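Local structure of phosphoacetylglucosamine mutase (Aspergillus lentulus, 5O9X) at residues Q60-M65 / V78-P83; R127-R132 / E155-K160; D305-A310 / F379-H384; K499-A504 / Y516-S521. The protein interconverts the 6- and 1-phosphate isomers of N-acetylglucosamine phosphate, a phosphomutase reaction on the route to UDP-N-acetylglucosamine. The protein carries 1 engineered substitution. One frame throughout, in Å; residues are numbered along the deposited sequence. Where two conformers were deposited one is given.

Contact 1: residues Q60-M65 / V78-P83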
loop_
_atom_site.group_PDB
_atom_site.type_symbol
_atom_site.label_atom_id
_atom_site.label_comp_id
_atom_site.label_asym_id
_atom_site.label_seq_id
_atom_site.Cartn_x
_atom_site.Cartn_y
_atom_site.Cartn_z
ATOM N N GLN A 60 7.324 0.321 -22.992
ATOM C CA GLN A 60 7.498 1.078 -21.742
ATOM C C GLN A 60 7.892 0.062 -20.664
ATOM O O GLN A 60 7.539 -1.094 -20.757
ATOM C CB GLN A 60 6.247 1.861 -21.351
ATOM C CG GLN A 60 6.142 3.264 -21.983
ATOM C CD GLN A 60 4.861 3.969 -21.612
ATOM O OE1 GLN A 60 3.782 3.466 -21.852
ATOM N NE2 GLN A 60 4.969 5.133 -21.017
ATOM N N TRP A 61 8.743 0.488 -19.746
ATOM C CA TRP A 61 9.163 -0.347 -18.638
ATOM C C TRP A 61 7.949 -0.736 -17.796
ATOM O O TRP A 61 7.142 0.104 -17.345
ATOM C CB TRP A 61 10.226 0.396 -17.812
ATOM C CG TRP A 61 11.495 0.515 -18.571
ATOM C CD1 TRP A 61 11.882 1.545 -19.375
ATOM C CD2 TRP A 61 12.564 -0.456 -18.601
ATOM N NE1 TRP A 61 13.154 1.274 -19.896
ATOM C CE2 TRP A 61 13.586 0.064 -19.448
ATOM C CE3 TRP A 61 12.761 -1.709 -17.980
ATOM C CZ2 TRP A 61 14.770 -0.626 -19.713
ATOM C CZ3 TRP A 61 13.957 -2.402 -18.224
ATOM C CH2 TRP A 61 14.950 -1.846 -19.100
ATOM N N ILE A 62 7.813 -2.036 -17.611
ATOM C CA ILE A 62 6.809 -2.581 -16.641
ATOM C C ILE A 62 7.577 -3.137 -15.398
ATOM O O ILE A 62 8.627 -3.764 -15.559
ATOM C CB ILE A 62 6.041 -3.696 -17.354
ATOM C CG1 ILE A 62 5.173 -3.100 -18.516
ATOM C CG2 ILE A 62 5.118 -4.505 -16.406
ATOM C CD1 ILE A 62 4.214 -1.989 -18.060
ATOM N N GLY A 63 7.020 -2.998 -14.186
ATOM C CA GLY A 63 7.811 -3.479 -12.999
ATOM C C GLY A 63 7.161 -4.764 -12.498
ATOM O O GLY A 63 5.903 -4.992 -12.687
ATOM N N VAL A 64 7.982 -5.611 -11.869
ATOM C CA VAL A 64 7.482 -6.744 -11.135
ATOM C C VAL A 64 8.120 -6.691 -9.739
ATOM O O VAL A 64 9.310 -6.620 -9.655
ATOM C CB VAL A 64 7.889 -8.088 -11.817
ATOM C CG1 VAL A 64 7.315 -9.248 -11.019
ATOM C CG2 VAL A 64 7.283 -8.186 -13.228
ATOM N N MET A 65 7.324 -6.702 -8.682
ATOM C CA MET A 65 7.876 -6.714 -7.318
ATOM C C MET A 65 7.574 -8.091 -6.737
ATOM O O MET A 65 6.391 -8.507 -6.736
ATOM C CB MET A 65 7.164 -5.649 -6.461
ATOM C CG MET A 65 7.679 -5.592 -5.007
ATOM S SD MET A 65 9.380 -5.001 -4.929
ATOM C CE MET A 65 9.723 -5.413 -3.227
ATOM N N VAL A 78 3.677 -11.842 -6.173
ATOM C CA VAL A 78 4.236 -11.068 -7.314
ATOM C C VAL A 78 3.205 -10.087 -7.738
ATOM O O VAL A 78 2.091 -10.518 -8.141
ATOM C CB VAL A 78 4.525 -11.921 -8.589
ATOM C CG1 VAL A 78 5.595 -11.283 -9.400
ATOM C CG2 VAL A 78 4.965 -13.302 -8.275
ATOM N N LYS A 79 3.583 -8.808 -7.578
ATOM C CA LYS A 79 2.832 -7.599 -8.004
ATOM C C LYS A 79 3.290 -6.924 -9.310
ATOM O O LYS A 79 4.489 -6.571 -9.432
ATOM C CB LYS A 79 3.027 -6.552 -6.936
ATOM C CG LYS A 79 1.804 -5.680 -6.912
ATOM C CD LYS A 79 1.832 -4.692 -5.787
ATOM C CE LYS A 79 2.683 -3.510 -6.166
ATOM N NZ LYS A 79 2.514 -2.523 -5.074
ATOM N N LEU A 80 2.372 -6.702 -10.259
ATOM C CA LEU A 80 2.728 -5.926 -11.467
ATOM C C LEU A 80 2.570 -4.373 -11.338
ATOM O O LEU A 80 1.633 -3.869 -10.711
ATOM C CB LEU A 80 2.045 -6.480 -12.690
ATOM C CG LEU A 80 2.619 -7.875 -12.937
ATOM C CD1 LEU A 80 1.522 -8.931 -12.753
ATOM C CD2 LEU A 80 3.210 -7.872 -14.333
ATOM N N VAL A 81 3.489 -3.649 -11.953
ATOM C CA VAL A 81 3.552 -2.180 -11.887
ATOM C C VAL A 81 3.503 -1.628 -13.325
ATOM O O VAL A 81 4.368 -1.917 -14.116
ATOM C CB VAL A 81 4.836 -1.640 -11.172
ATOM C CG1 VAL A 81 4.755 -0.089 -11.023
ATOM C CG2 VAL A 81 4.972 -2.287 -9.793
ATOM N N ASP A 82 2.509 -0.789 -13.602
ATOM C CA ASP A 82 2.314 -0.184 -14.947
ATOM C C ASP A 82 3.238 1.048 -15.069
ATOM O O ASP A 82 3.831 1.521 -14.053
ATOM C CB ASP A 82 0.842 0.182 -15.160
ATOM C CG ASP A 82 0.064 -0.832 -16.017
ATOM O OD1 ASP A 82 0.649 -1.664 -16.693
ATOM O OD2 ASP A 82 -1.194 -0.786 -16.052
ATOM N N PRO A 83 3.312 1.642 -16.283
ATOM C CA PRO A 83 4.433 2.544 -16.522
ATOM C C PRO A 83 4.545 3.770 -15.633
ATOM O O PRO A 83 5.658 4.255 -15.485
ATOM C CB PRO A 83 4.195 2.994 -18.000
ATOM C CG PRO A 83 3.650 1.694 -18.595
ATOM C CD PRO A 83 2.579 1.378 -17.561
#

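Contact 2: residues R127-R132 / E155-K160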
loop_
_atom_site.group_PDB
_atom_site.type_symbol
_atom_site.label_atom_id
_atom_site.label_comp_id
_atom_site.label_asym_id
_atom_site.label_seq_id
_atom_site.Cartn_x
_atom_site.Cartn_y
_atom_site.Cartn_z
ATOM N N ARG A 127 10.322 -4.337 -22.088
ATOM C CA ARG A 127 11.297 -3.898 -21.094
ATOM C C ARG A 127 10.673 -4.088 -19.670
ATOM O O ARG A 127 9.603 -3.563 -19.397
ATOM C CB ARG A 127 11.694 -2.426 -21.369
ATOM C CG ARG A 127 12.483 -2.242 -22.688
ATOM C CD ARG A 127 12.920 -0.794 -22.831
ATOM N NE ARG A 127 13.544 -0.537 -24.133
ATOM C CZ ARG A 127 12.891 -0.078 -25.213
ATOM N NH1 ARG A 127 11.588 0.217 -25.176
ATOM N NH2 ARG A 127 13.572 0.121 -26.334
ATOM N N VAL A 128 11.304 -4.927 -18.851
ATOM C CA VAL A 128 10.783 -5.282 -17.515
ATOM C C VAL A 128 11.880 -5.018 -16.463
ATOM O O VAL A 128 13.011 -5.356 -16.653
ATOM C CB VAL A 128 10.217 -6.717 -17.519
ATOM C CG1 VAL A 128 9.752 -7.204 -16.118
ATOM C CG2 VAL A 128 9.075 -6.818 -18.535
ATOM N N VAL A 129 11.526 -4.372 -15.359
ATOM C CA VAL A 129 12.496 -4.143 -14.235
ATOM C C VAL A 129 11.853 -4.814 -12.974
ATOM O O VAL A 129 10.629 -4.721 -12.763
ATOM C CB VAL A 129 12.814 -2.599 -14.090
ATOM C CG1 VAL A 129 11.545 -1.756 -13.931
ATOM C CG2 VAL A 129 13.726 -2.302 -12.873
ATOM N N PHE A 130 12.647 -5.477 -12.134
ATOM C CA PHE A 130 12.085 -6.181 -10.999
ATOM C C PHE A 130 12.980 -6.045 -9.770
ATOM O O PHE A 130 14.123 -5.635 -9.904
ATOM C CB PHE A 130 11.784 -7.629 -11.393
ATOM C CG PHE A 130 12.967 -8.421 -11.872
ATOM C CD1 PHE A 130 13.930 -8.930 -10.942
ATOM C CD2 PHE A 130 13.127 -8.726 -13.240
ATOM C CE1 PHE A 130 15.031 -9.687 -11.372
ATOM C CE2 PHE A 130 14.250 -9.518 -13.667
ATOM C CZ PHE A 130 15.177 -9.998 -12.727
ATOM N N ALA A 131 12.410 -6.327 -8.583
ATOM C CA ALA A 131 13.103 -6.255 -7.305
ATOM C C ALA A 131 12.336 -7.191 -6.390
ATOM O O ALA A 131 11.303 -7.779 -6.808
ATOM C CB ALA A 131 13.042 -4.832 -6.777
ATOM N N ARG A 132 12.848 -7.380 -5.161
ATOM C CA ARG A 132 12.211 -8.267 -4.264
ATOM C C ARG A 132 12.490 -7.763 -2.854
ATOM O O ARG A 132 13.436 -6.968 -2.655
ATOM C CB ARG A 132 12.851 -9.693 -4.388
ATOM C CG ARG A 132 14.383 -9.764 -4.130
ATOM C CD ARG A 132 15.019 -10.978 -4.924
ATOM N NE ARG A 132 16.423 -11.368 -4.506
ATOM C CZ ARG A 132 17.583 -11.411 -5.148
ATOM N NH1 ARG A 132 17.834 -10.929 -6.432
ATOM N NH2 ARG A 132 18.595 -11.915 -4.422
ATOM N N GLU A 155 14.132 -7.264 -22.699
ATOM C CA GLU A 155 15.220 -6.593 -21.991
ATOM C C GLU A 155 14.784 -6.509 -20.512
ATOM O O GLU A 155 13.619 -6.125 -20.237
ATOM C CB GLU A 155 15.329 -5.166 -22.498
ATOM C CG GLU A 155 16.478 -4.333 -21.979
ATOM C CD GLU A 155 16.505 -2.955 -22.647
ATOM O OE1 GLU A 155 15.821 -2.725 -23.687
ATOM O OE2 GLU A 155 17.235 -2.083 -22.127
ATOM N N PHE A 156 15.693 -6.807 -19.576
ATOM C CA PHE A 156 15.296 -6.790 -18.117
ATOM C C PHE A 156 16.428 -6.381 -17.210
ATOM O O PHE A 156 17.595 -6.556 -17.575
ATOM C CB PHE A 156 14.620 -8.097 -17.617
ATOM C CG PHE A 156 15.455 -9.326 -17.736
ATOM C CD1 PHE A 156 16.269 -9.777 -16.659
ATOM C CD2 PHE A 156 15.393 -10.093 -18.906
ATOM C CE1 PHE A 156 16.990 -10.956 -16.759
ATOM C CE2 PHE A 156 16.110 -11.302 -18.999
ATOM C CZ PHE A 156 16.929 -11.708 -17.927
ATOM N N ILE A 157 16.072 -5.771 -16.070
ATOM C CA ILE A 157 17.058 -5.291 -15.079
ATOM C C ILE A 157 16.611 -5.831 -13.726
ATOM O O ILE A 157 15.430 -5.710 -13.398
ATOM C CB ILE A 157 17.109 -3.767 -15.016
ATOM C CG1 ILE A 157 17.671 -3.201 -16.358
ATOM C CG2 ILE A 157 17.926 -3.285 -13.821
ATOM C CD1 ILE A 157 17.406 -1.726 -16.479
ATOM N N ASP A 158 17.554 -6.454 -13.021
ATOM C CA ASP A 158 17.348 -6.954 -11.643
ATOM C C ASP A 158 17.810 -5.841 -10.720
ATOM O O ASP A 158 19.003 -5.598 -10.624
ATOM C CB ASP A 158 18.188 -8.235 -11.458
ATOM C CG ASP A 158 18.068 -8.822 -10.029
ATOM O OD1 ASP A 158 17.466 -8.181 -9.164
ATOM O OD2 ASP A 158 18.623 -9.881 -9.788
ATOM N N MET A 159 16.879 -5.177 -10.012
ATOM C CA MET A 159 17.289 -4.185 -8.989
ATOM C C MET A 159 17.594 -4.747 -7.624
ATOM O O MET A 159 17.701 -3.946 -6.668
ATOM C CB MET A 159 16.286 -3.071 -8.806
ATOM C CG MET A 159 15.853 -2.349 -10.079
ATOM S SD MET A 159 17.246 -1.457 -10.742
ATOM C CE MET A 159 17.345 -0.014 -9.647
ATOM N N LYS A 160 17.652 -6.075 -7.490
ATOM C CA LYS A 160 18.049 -6.742 -6.195
ATOM C C LYS A 160 16.990 -6.450 -5.094
ATOM O O LYS A 160 15.790 -6.581 -5.398
ATOM C CB LYS A 160 19.497 -6.408 -5.743
ATOM C CG LYS A 160 20.588 -6.683 -6.862
ATOM C CD LYS A 160 20.479 -8.154 -7.188
ATOM C CE LYS A 160 21.552 -8.726 -8.090
ATOM N NZ LYS A 160 21.027 -10.119 -8.303
HETATM O O HOH W 1 15.603 -8.900 -7.168
HETATM O O HOH W 2 21.154 -11.773 -6.035
#

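Contact 3: residues D305-A310 / F379-H384. With G16 (1,6-di-O-phosphono-alpha-D-glucopyranose), chain B.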
loop_
_atom_site.group_PDB
_atom_site.type_symbol
_atom_site.label_atom_id
_atom_site.label_comp_id
_atom_site.label_asym_id
_atom_site.label_seq_id
_atom_site.Cartn_x
_atom_site.Cartn_y
_atom_site.Cartn_z
ATOM N N ASP A 305 -3.505 5.434 13.437
ATOM C CA ASP A 305 -3.435 4.515 12.259
ATOM C C ASP A 305 -3.567 5.251 10.917
ATOM O O ASP A 305 -3.466 6.481 10.892
ATOM C CB ASP A 305 -4.503 3.395 12.395
ATOM C CG ASP A 305 -5.981 3.934 12.262
ATOM O OD1 ASP A 305 -6.248 5.115 11.875
ATOM O OD2 ASP A 305 -6.915 3.128 12.506
ATOM N N GLY A 306 -3.820 4.517 9.809
ATOM C CA GLY A 306 -3.904 5.195 8.483
ATOM C C GLY A 306 -4.876 6.345 8.362
ATOM O O GLY A 306 -4.602 7.362 7.674
ATOM N N ASP A 307 -6.049 6.206 8.995
ATOM C CA ASP A 307 -7.015 7.322 8.939
ATOM C C ASP A 307 -6.605 8.516 9.738
ATOM O O ASP A 307 -6.971 9.650 9.414
ATOM C CB ASP A 307 -8.369 6.822 9.371
ATOM C CG ASP A 307 -8.872 5.799 8.386
ATOM O OD1 ASP A 307 -9.169 6.167 7.213
ATOM O OD2 ASP A 307 -8.901 4.596 8.740
ATOM N N ARG A 308 -5.832 8.295 10.791
ATOM C CA ARG A 308 -5.202 9.431 11.499
ATOM C C ARG A 308 -4.210 10.172 10.628
ATOM O O ARG A 308 -4.147 11.394 10.739
ATOM C CB ARG A 308 -4.393 9.022 12.770
ATOM C CG ARG A 308 -5.313 8.460 13.800
ATOM C CD ARG A 308 -5.927 9.668 14.552
ATOM N NE ARG A 308 -6.780 9.101 15.562
ATOM C CZ ARG A 308 -7.359 9.728 16.567
ATOM N NH1 ARG A 308 -7.267 11.068 16.668
ATOM N NH2 ARG A 308 -8.085 9.008 17.436
ATOM N N ILE A 309 -3.453 9.439 9.811
ATOM C CA ILE A 309 -2.531 10.087 8.848
ATOM C C ILE A 309 -3.340 10.848 7.784
ATOM O O ILE A 309 -3.027 11.996 7.475
ATOM C CB ILE A 309 -1.538 9.050 8.187
ATOM C CG1 ILE A 309 -0.730 8.355 9.337
ATOM C CG2 ILE A 309 -0.563 9.795 7.244
ATOM C CD1 ILE A 309 0.160 7.196 8.888
ATOM N N ALA A 310 -4.362 10.198 7.217
ATOM C CA ALA A 310 -5.198 10.848 6.178
ATOM C C ALA A 310 -5.748 12.186 6.750
ATOM O O ALA A 310 -5.729 13.252 6.084
ATOM C CB ALA A 310 -6.338 9.919 5.821
ATOM N N PHE A 379 -6.055 6.898 2.440
ATOM C CA PHE A 379 -5.361 5.909 3.303
ATOM C C PHE A 379 -6.291 4.745 3.644
ATOM O O PHE A 379 -7.478 5.004 3.816
ATOM C CB PHE A 379 -4.800 6.588 4.580
ATOM C CG PHE A 379 -3.511 7.336 4.345
ATOM C CD1 PHE A 379 -2.307 6.778 4.706
ATOM C CD2 PHE A 379 -3.530 8.615 3.722
ATOM C CE1 PHE A 379 -1.095 7.440 4.472
ATOM C CE2 PHE A 379 -2.331 9.299 3.456
ATOM C CZ PHE A 379 -1.120 8.689 3.872
ATOM N N GLU A 380 -5.764 3.525 3.827
ATOM C CA GLU A 380 -6.487 2.482 4.475
ATOM C C GLU A 380 -6.068 2.540 5.910
ATOM O O GLU A 380 -4.941 3.024 6.184
ATOM C CB GLU A 380 -6.119 1.116 3.838
ATOM C CG GLU A 380 -6.644 1.090 2.392
ATOM C CD GLU A 380 -6.333 -0.234 1.719
ATOM O OE1 GLU A 380 -5.178 -0.439 1.286
ATOM O OE2 GLU A 380 -7.230 -1.058 1.634
ATOM N N ALA A 381 -6.942 2.093 6.827
ATOM C CA ALA A 381 -6.629 2.098 8.260
ATOM C C ALA A 381 -5.308 1.394 8.553
ATOM O O ALA A 381 -4.636 1.736 9.530
ATOM C CB ALA A 381 -7.842 1.443 9.060
ATOM N N ASN A 382 -4.975 0.353 7.761
ATOM C CA ASN A 382 -3.775 -0.456 8.003
ATOM C C ASN A 382 -2.488 0.338 7.697
ATOM O O ASN A 382 -1.379 -0.186 7.890
ATOM C CB ASN A 382 -3.801 -1.764 7.122
ATOM C CG ASN A 382 -3.795 -1.489 5.614
ATOM O OD1 ASN A 382 -3.266 -0.494 5.166
ATOM N ND2 ASN A 382 -4.366 -2.403 4.826
ATOM N N GLY A 383 -2.629 1.560 7.132
ATOM C CA GLY A 383 -1.437 2.445 6.915
ATOM C C GLY A 383 -0.898 2.510 5.489
ATOM O O GLY A 383 0.083 3.192 5.222
ATOM N N HIS A 384 -1.575 1.878 4.549
ATOM C CA HIS A 384 -1.354 2.223 3.128
ATOM C C HIS A 384 -1.931 3.548 2.780
ATOM O O HIS A 384 -3.020 3.918 3.274
ATOM C CB HIS A 384 -2.128 1.222 2.263
ATOM C CG HIS A 384 -1.301 0.078 1.832
ATOM N ND1 HIS A 384 -0.348 0.189 0.814
ATOM C CD2 HIS A 384 -1.242 -1.198 2.281
ATOM C CE1 HIS A 384 0.206 -1.010 0.623
ATOM N NE2 HIS A 384 -0.315 -1.863 1.499
HETATM C C1 G16 B . -2.644 -5.511 0.521
HETATM C C2 G16 B . -3.280 -4.381 -0.284
HETATM C C3 G16 B . -4.090 -3.440 0.664
HETATM C C4 G16 B . -5.140 -4.153 1.498
HETATM C C5 G16 B . -4.444 -5.260 2.280
HETATM C C6 G16 B . -5.375 -6.251 2.939
HETATM O O1 G16 B . -1.715 -4.949 1.453
HETATM O O2 G16 B . -2.326 -3.613 -1.080
HETATM O O3 G16 B . -4.589 -2.426 -0.113
HETATM O O4 G16 B . -5.842 -3.294 2.500
HETATM O O5 G16 B . -3.718 -6.157 1.405
HETATM O O6 G16 B . -6.189 -6.878 1.848
HETATM P P G16 B . -7.213 -8.075 2.236
HETATM O O1P G16 B . -8.103 -7.603 3.409
HETATM O O2P G16 B . -6.370 -9.281 2.714
HETATM O O3P G16 B . -7.967 -8.495 0.956
HETATM P "P'" G16 B . -0.121 -5.325 1.458
HETATM O O1X G16 B . 0.320 -5.536 -0.016
HETATM O O2X G16 B . 0.015 -6.715 2.159
HETATM O O3X G16 B . 0.592 -4.319 2.293
HETATM O O HOH W 3 -9.668 4.493 5.378
#

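Contact 4: residues K499-A504 / Y516-S521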
loop_
_atom_site.group_PDB
_atom_site.type_symbol
_atom_site.label_atom_id
_atom_site.label_comp_id
_atom_site.label_asym_id
_atom_site.label_seq_id
_atom_site.Cartn_x
_atom_site.Cartn_y
_atom_site.Cartn_z
ATOM N N LYS A 499 -23.610 2.622 18.625
ATOM C CA LYS A 499 -22.679 2.904 17.476
ATOM C C LYS A 499 -22.132 1.576 16.870
ATOM O O LYS A 499 -21.120 1.575 16.168
ATOM C CB LYS A 499 -21.477 3.751 17.937
ATOM C CG LYS A 499 -21.815 5.180 18.440
ATOM C CD LYS A 499 -22.681 5.945 17.448
ATOM C CE LYS A 499 -22.438 7.489 17.507
ATOM N NZ LYS A 499 -21.483 7.723 18.620
ATOM N N GLY A 500 -22.867 0.482 17.086
ATOM C CA GLY A 500 -22.479 -0.835 16.536
ATOM C C GLY A 500 -22.363 -0.865 15.035
ATOM O O GLY A 500 -23.341 -0.523 14.310
ATOM N N ARG A 501 -21.191 -1.302 14.539
ATOM C CA ARG A 501 -20.995 -1.455 13.098
ATOM C C ARG A 501 -20.033 -2.612 12.884
ATOM O O ARG A 501 -18.945 -2.627 13.454
ATOM C CB ARG A 501 -20.507 -0.154 12.440
ATOM C CG ARG A 501 -20.834 -0.058 10.928
ATOM C CD ARG A 501 -20.438 1.279 10.256
ATOM N NE ARG A 501 -19.330 1.001 9.370
ATOM C CZ ARG A 501 -18.056 1.010 9.743
ATOM N NH1 ARG A 501 -17.719 1.377 10.963
ATOM N NH2 ARG A 501 -17.129 0.664 8.889
ATOM N N SER A 502 -20.471 -3.596 12.094
ATOM C CA SER A 502 -19.618 -4.762 11.810
ATOM C C SER A 502 -19.811 -5.224 10.407
ATOM O O SER A 502 -20.913 -5.120 9.858
ATOM C CB SER A 502 -19.839 -5.905 12.863
ATOM O OG SER A 502 -18.942 -6.987 12.601
ATOM N N PHE A 503 -18.722 -5.692 9.754
ATOM C CA PHE A 503 -18.873 -6.307 8.437
ATOM C C PHE A 503 -17.837 -7.440 8.290
ATOM O O PHE A 503 -16.813 -7.403 8.922
ATOM C CB PHE A 503 -18.754 -5.345 7.271
ATOM C CG PHE A 503 -17.367 -4.768 7.109
ATOM C CD1 PHE A 503 -16.886 -3.731 8.015
ATOM C CD2 PHE A 503 -16.566 -5.150 6.031
ATOM C CE1 PHE A 503 -15.580 -3.195 7.856
ATOM C CE2 PHE A 503 -15.252 -4.598 5.890
ATOM C CZ PHE A 503 -14.758 -3.672 6.828
ATOM N N ALA A 504 -18.154 -8.420 7.446
ATOM C CA ALA A 504 -17.267 -9.559 7.164
ATOM C C ALA A 504 -17.000 -9.647 5.650
ATOM O O ALA A 504 -17.924 -9.471 4.827
ATOM C CB ALA A 504 -17.941 -10.884 7.648
ATOM N N TYR A 516 -14.665 -7.171 11.086
ATOM C CA TYR A 516 -14.364 -5.921 11.773
ATOM C C TYR A 516 -15.600 -5.556 12.590
ATOM O O TYR A 516 -16.743 -5.726 12.125
ATOM C CB TYR A 516 -14.117 -4.860 10.666
ATOM C CG TYR A 516 -13.998 -3.447 11.277
ATOM C CD1 TYR A 516 -12.787 -3.050 11.848
ATOM C CD2 TYR A 516 -15.139 -2.581 11.387
ATOM C CE1 TYR A 516 -12.644 -1.742 12.456
ATOM C CE2 TYR A 516 -15.004 -1.280 12.006
ATOM C CZ TYR A 516 -13.756 -0.897 12.539
ATOM O OH TYR A 516 -13.591 0.358 13.191
ATOM N N ALA A 517 -15.395 -5.016 13.809
ATOM C CA ALA A 517 -16.508 -4.480 14.555
ATOM C C ALA A 517 -16.009 -3.224 15.275
ATOM O O ALA A 517 -14.892 -3.211 15.736
ATOM C CB ALA A 517 -17.095 -5.502 15.541
ATOM N N GLU A 518 -16.867 -2.239 15.385
ATOM C CA GLU A 518 -16.663 -1.107 16.265
ATOM C C GLU A 518 -17.973 -0.890 17.092
ATOM O O GLU A 518 -19.074 -1.268 16.657
ATOM C CB GLU A 518 -16.244 0.139 15.487
ATOM C CG GLU A 518 -17.312 0.607 14.482
ATOM C CD GLU A 518 -16.872 1.800 13.632
ATOM O OE1 GLU A 518 -15.618 1.947 13.425
ATOM O OE2 GLU A 518 -17.782 2.527 13.109
ATOM N N ALA A 519 -17.823 -0.318 18.284
ATOM C CA ALA A 519 -19.003 0.161 19.021
ATOM C C ALA A 519 -18.539 1.262 19.987
ATOM O O ALA A 519 -17.337 1.556 20.029
ATOM C CB ALA A 519 -19.650 -1.022 19.775
ATOM N N ALA A 520 -19.431 1.770 20.844
ATOM C CA ALA A 520 -19.058 2.903 21.709
ATOM C C ALA A 520 -18.182 2.526 22.863
ATOM O O ALA A 520 -17.499 3.377 23.429
ATOM C CB ALA A 520 -20.341 3.582 22.216
ATOM N N SER A 521 -18.168 1.246 23.247
ATOM C CA SER A 521 -17.415 0.812 24.405
ATOM C C SER A 521 -16.641 -0.469 24.064
ATOM O O SER A 521 -17.005 -1.188 23.098
ATOM C CB SER A 521 -18.364 0.577 25.637
ATOM O OG SER A 521 -19.091 -0.644 25.454
HETATM O O HOH W 4 -20.160 3.084 14.098
#

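Contact 1: residues Q60-M65 / V78-P83
The beta hairpin of strands 61-66 and 75-81, inside the mixed sheet of the first alpha/beta/alpha domain, is stitched at Gly63 and Val81 by a reciprocal pair of backbone hydrogen bonds. Gly63 N meets Val81 O at 2.9 Å, in the carbonyl plane and on a lone pair, whereas Val81 N reaches Gly63 O from 38° above that carbonyl's plane. Met65 and Lys79 form the next hydrogen-bonded pair, with Val64 and Leu80 as the non-hydrogen-bonded pair between them. Val81 CB stands 3.9 Å from Gly63 CA, and a beta carbon there would press tightly against it. In this fold the other edge of strand 61-66 pairs in parallel with strand 127-132, while helices 40-56 and 164-176 pack on the hairpin. Toward the open end, Ile62 CD1 lies 3.8 Å from Pro83 CG, the side chains running side by side. Gln60 instead crosses the proline at about a right angle, its amide OE1 3.7 Å from Pro83 CG. With chi1 at -67°, Ile62 CG2 points anti to the backbone N and comes within 3.5 Å of Val81 O; CD1 approaches Asp82 OD1, whose salt bridge is to Arg53.

Contact 2: residues R127-R132 / E155-K160
With chi1 at 59°, Phe130 CG sits between its own backbone N and carbonyl carbon, which lays the ring over the neighbouring strand, while Asp158 CG, anti to the backbone N (chi1 179°), stands 3.4 Å from Phe130 CE1. Asp158 CA comes to one ring face, 4.0 Å from the centroid; Ile157 O lies over the same face, nearer the rim, and Phe156 CD1 approaches the edge, 3.6 Å from Phe130 CE2. The strands are the parallel members of a beta-alpha-beta crossover whose helix 138-151 packs on both phenylalanines. Val129 CG2 meets Met159 CG at 3.5 Å; Val129 and Ile157 also pack on helix 164-176. At one end Arg127 NE and Glu155 OE1 form a salt bridge whose hydrogen bond is weak and bent, while Arg127 NH1 bonds to Gly59 O. At the other, Asp158 OD2 takes Lys160 NZ at 2.8 Å and, as a long salt bridge, Arg132 NH1. A water accepts from Arg132 NH1 and donates to Asp158 OD1 and Lys160 O; the aspartate probably offsets the two nearby positive charges.

Contact 3: residues D305-A310 / F379-H384
Ala381 O receives the backbone N-H of Gly306 at 2.9 Å, a fairly straight bond (160° at the hydrogen) whose donor stands 46° above the carbonyl plane. Beside it, Gly306 CA lies 3.3 Å from Glu380 O in a nearly linear CA-H...O contact. This closeness calls for glycine at 306, because a side chain there would run into that carbonyl. Asp305 is the N-cap of helix 306-324: its OD1 accepts weakly from the N-H groups of Asp307 and Arg308, and its OD2 pairs with Lys263. A water donates to both Asp307 OD1 and Phe379 O, bridging the helix start to the loop, while Gln336 also binds that carboxylate. The loop carries a type I turn, Glu380 to Gly383, in the third domain of the phosphohexomutase fold, and the side chains of Glu380, Asn382 and His384 reach the sugar bisphosphate. Glu380, extended beyond CG, uses both oxygens: OE1 takes the ligand O3 at 2.5 Å and OE2 takes O4 at 2.8 Å, with Gly362 N also donating to OE2. His384 NE2 donates to phosphate oxygen O3X at 2.7 Å, near the plane of its ring. Asn382 OD1 holds His384 N in an Asx turn, and its ND2 bonds weakly to O4. Turned inward, the Phe379 ring takes Ile309 CG2 off-centre over one face, 3.6 Å from CZ, with Ala310 CB at 3.7 Å from CD2.

Contact 4: residues K499-A504 / Y516-S521
Glu518 leaves strand 513-518 toward Arg501: from CB the chain turns so that CG lies between the backbone N and carbonyl carbon (chi1 62°), 3.8 Å from Arg501 O. The chain then extends, so that CD comes to the edge of the Arg501 guanidinium, the two planes 72° apart. At the tip OE2 forms a salt bridge to Arg501 NH1, doubtful in length because it is implausibly short and Arg501 was modelled in two conformers, and accepts from a water that also donates to Lys499 O. OE1 takes Tyr516 OH at 2.6 Å on its anti side, 24° out of the carboxylate plane, and Gly342 N as well. In the backbone, the beta hairpin of the C-terminal domain is zipped by paired bonds, Glu518 N to Arg501 O among them. Tyr516 O accepts twice, from Phe503 N and from Ser502 OG at 2.6 Å. Phe503 CE1 packs 3.6 Å from Tyr516 CB. Tyr516 OH, Gly342 N and the water probably stabilise the buried Glu518 carboxylate as the anion, the nearby arginine charge being a likely addition.

Overall arrangement
Followed from the N terminus, the four contacts come in series: each closes before the next opens, and none crosses or encloses another. Contact 1 closes a short hairpin loop, and contact 2 closes a helical crossover; they meet in one sheet, where strands 61-66 and 127-132 are neighbours and Val64 N probably bonds to Val129 O. Contact 3 spans the longest loop, 68 residues, tying the start of helix 306-324 to a ligand-binding turn. Contact 4 closes another hairpin, in the C-terminal domain, on the opposite side of the chain's centre from contacts 1 and 2. Of the four, contact 3 binds the bisphosphate directly; the ligand's further partners include Thr29, Arg33, His70, Arg505, Ser507 and Thr509.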